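Local coordinates for human phosphate binding protein (Homo sapiens, PDB 2V3Q) that binds inorganic phosphate as a secreted member of the PstS family and associates with the paraoxonase PON1, at residues 189-194 against 209-214. Sequence-based numbering, arbitrary orientation. Where two conformers were deposited one is given.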
ATOM      1  N   THR A 189     -10.837  12.165   0.495  1.00  9.97           N
ATOM      2  CA  THR A 189     -11.196  10.750   0.635  1.00  9.57           C
ATOM      3  C   THR A 189     -10.773   9.973  -0.623  1.00 10.18           C
ATOM      4  O   THR A 189     -11.109  10.384  -1.739  1.00  7.56           O
ATOM      5  CB  THR A 189     -12.741  10.627   0.782  1.00 12.70           C
ATOM      6  OG1 THR A 189     -13.106  11.330   1.994  1.00 16.46           O
ATOM      7  CG2 THR A 189     -13.124   9.125   0.933  1.00 13.33           C
ATOM      8  N   GLY A 190     -10.093   8.843  -0.409  1.00  8.00           N
ATOM      9  CA  GLY A 190      -9.565   8.017  -1.479  1.00  9.17           C
ATOM     10  C   GLY A 190      -8.367   8.626  -2.210  1.00  9.49           C
ATOM     11  O   GLY A 190      -8.095   9.863  -2.108  1.00  8.27           O
ATOM     12  N   SER A 191      -7.666   7.764  -2.980  1.00  6.90           N
ATOM     13  CA  SER A 191      -6.519   8.212  -3.765  1.00  8.36           C
ATOM     14  C   SER A 191      -7.043   9.196  -4.834  1.00  8.58           C
ATOM     15  O   SER A 191      -6.428  10.240  -5.062  1.00  8.05           O
ATOM     16  CB  SER A 191      -5.783   7.045  -4.448  1.00  7.54           C
ATOM     17  OG  SER A 191      -5.177   6.161  -3.524  1.00  6.18           O
ATOM     18  N   ASP A 192      -8.241   8.942  -5.389  1.00  8.59           N
ATOM     19  CA  ASP A 192      -8.773   9.859  -6.397  0.80  9.57           C
ATOM     20  C   ASP A 192      -9.126  11.234  -5.776  1.00  9.17           C
ATOM     21  O   ASP A 192      -8.831  12.284  -6.380  1.00 10.20           O
ATOM     22  CB  ASP A 192      -9.981   9.262  -7.150  0.80 10.31           C
ATOM     23  CG  ASP A 192     -11.108   8.811  -6.229  0.80 15.51           C
ATOM     24  OD1 ASP A 192     -11.083   9.040  -4.984  0.80 18.78           O
ATOM     25  OD2 ASP A 192     -12.104   8.228  -6.762  0.80 19.54           O
ATOM     26  N   GLY A 193      -9.691  11.236  -4.583  1.00  8.45           N
ATOM     27  CA  GLY A 193     -10.069  12.535  -3.924  1.00  8.20           C
ATOM     28  C   GLY A 193      -8.827  13.375  -3.607  1.00  9.61           C
ATOM     29  O   GLY A 193      -8.842  14.618  -3.707  1.00  7.16           O
ATOM     30  N   VAL A 194      -7.774  12.689  -3.146  1.00  8.60           N
ATOM     31  CA  VAL A 194      -6.499  13.337  -2.913  1.00  8.75           C
ATOM     32  C   VAL A 194      -5.980  13.987  -4.213  1.00  8.37           C
ATOM     33  O   VAL A 194      -5.553  15.139  -4.201  1.00  7.90           O
ATOM     34  CB  VAL A 194      -5.461  12.407  -2.219  1.00 10.85           C
ATOM     35  CG1 VAL A 194      -3.978  12.951  -2.381  1.00 11.09           C
ATOM     36  CG2 VAL A 194      -5.785  12.261  -0.690  1.00  8.17           C
ATOM     37  N   THR A 209       1.242  16.298  -1.536  1.00  7.13           N
ATOM     38  CA  THR A 209       0.605  15.159  -0.839  1.00  6.94           C
ATOM     39  C   THR A 209       1.486  13.915  -0.907  1.00  6.70           C
ATOM     40  O   THR A 209       2.648  13.955  -1.413  1.00  6.88           O
ATOM     41  CB  THR A 209      -0.814  14.891  -1.355  1.00  7.68           C
ATOM     42  OG1 THR A 209      -1.501  13.980  -0.477  1.00  8.04           O
ATOM     43  CG2 THR A 209      -0.738  14.264  -2.826  1.00  9.35           C
ATOM     44  N   TYR A 210       0.939  12.789  -0.414  1.00  6.54           N
ATOM     45  CA  TYR A 210       1.594  11.458  -0.490  1.00  7.30           C
ATOM     46  C   TYR A 210       0.534  10.561  -1.095  1.00  6.72           C
ATOM     47  O   TYR A 210      -0.658  10.687  -0.755  1.00  6.55           O
ATOM     48  CB  TYR A 210       2.018  10.981   0.944  1.00  6.21           C
ATOM     49  CG  TYR A 210       0.869  10.851   1.926  1.00  6.48           C
ATOM     50  CD1 TYR A 210       0.200   9.600   2.101  1.00  8.02           C
ATOM     51  CD2 TYR A 210       0.409  11.978   2.662  1.00  5.30           C
ATOM     52  CE1 TYR A 210      -0.857   9.477   3.002  1.00  8.51           C
ATOM     53  CE2 TYR A 210      -0.663  11.829   3.586  1.00  5.66           C
ATOM     54  CZ  TYR A 210      -1.311  10.601   3.669  1.00  6.63           C
ATOM     55  OH  TYR A 210      -2.384  10.523   4.485  1.00  6.05           O
ATOM     56  N   ILE A 211       0.913   9.683  -2.020  1.00  7.96           N
ATOM     57  CA  ILE A 211      -0.103   8.933  -2.776  1.00  7.19           C
ATOM     58  C   ILE A 211       0.496   7.736  -3.508  1.00  7.33           C
ATOM     59  O   ILE A 211       1.724   7.702  -3.839  1.00  6.07           O
ATOM     60  CB  ILE A 211      -0.752   9.869  -3.855  1.00  8.38           C
ATOM     61  CG1 ILE A 211      -2.155   9.335  -4.225  1.00 11.34           C
ATOM     62  CG2 ILE A 211       0.210  10.165  -5.029  1.00  6.07           C
ATOM     63  CD1 ILE A 211      -3.028  10.380  -4.917  1.00  9.87           C
ATOM     64  N   SER A 212      -0.358   6.770  -3.796  1.00  5.48           N
ATOM     65  CA  SER A 212      -0.033   5.744  -4.813  1.00  7.77           C
ATOM     66  C   SER A 212       0.673   6.266  -6.070  1.00  7.06           C
ATOM     67  O   SER A 212       0.241   7.235  -6.685  1.00  7.66           O
ATOM     68  CB  SER A 212      -1.355   5.042  -5.235  1.00  5.48           C
ATOM     69  OG  SER A 212      -1.080   4.092  -6.265  1.00  7.38           O
ATOM     70  N   PRO A 213       1.785   5.625  -6.478  1.00  7.99           N
ATOM     71  CA  PRO A 213       2.437   6.127  -7.677  1.00  7.57           C
ATOM     72  C   PRO A 213       1.578   5.920  -8.920  1.00  6.93           C
ATOM     73  O   PRO A 213       1.730   6.617  -9.969  1.00  8.97           O
ATOM     74  CB  PRO A 213       3.815   5.369  -7.695  1.00  8.69           C
ATOM     75  CG  PRO A 213       3.452   3.971  -7.002  1.00  8.38           C
ATOM     76  CD  PRO A 213       2.390   4.366  -5.909  1.00  7.76           C
ATOM     77  N   ASP A 214       0.637   4.986  -8.869  1.00  7.87           N
ATOM     78  CA  ASP A 214      -0.314   4.826  -9.995  1.00  7.02           C
ATOM     79  C   ASP A 214      -1.308   5.983 -10.166  1.00  9.90           C
ATOM     80  O   ASP A 214      -2.042   6.026 -11.189  1.00  8.46           O
ATOM     81  CB  ASP A 214      -1.097   3.525  -9.813  1.00  8.04           C
ATOM     82  CG  ASP A 214      -1.537   2.865 -11.145  1.00  8.75           C
ATOM     83  OD1 ASP A 214      -2.315   1.903 -11.024  1.00  8.12           O
ATOM     84  OD2 ASP A 214      -1.137   3.327 -12.227  1.00  8.81           O
TER
HETATM   85  O   HOH W   1      -2.757   6.416  -2.315  1.00  5.35           O
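V194, on helix 190-199, meets T209 and I211 chiefly through its CG1 methyl. Its CB lies at the edge of contact with I211 CD1; beyond it CG1, swung opposite the backbone N (chi1 162°), meets both residues. CG1 touches T209 OG1 at 3.3 Å and T209 CG2 at 3.5 Å, the two side chains lying at a slant. The same methyl rests 3.7 Å from I211 CD1. The contact with OG1 is van der Waals; that hydroxyl is hydrogen-bonded to the backbone O of V138. I211 reaches back with an extended chain, which carries CD1 to within 3.4 Å of S191 O.

No direct hydrogen bond joins segments 189-194 and 209-214. A water does so instead: it accepts from S212 N at 2.8 Å and is hydrogen-bonded to S191 OG at 2.7 Å, an oxygen that also pairs with T8 OG1. S212 sits at the N-cap position, its OG taking a weak capping bond from D214 N (134°) while also bonding L9 O. The contact is buried, and the side chain of S191 lies about 5 Å from a bound phosphate ion. Helix 190-199 is thus fitted, by methyl packing and one water, to segment 209-214, which leads into the short helix 213-216, beside what is probably the phosphate site, as in PstS-type periplasmic-binding-protein folds.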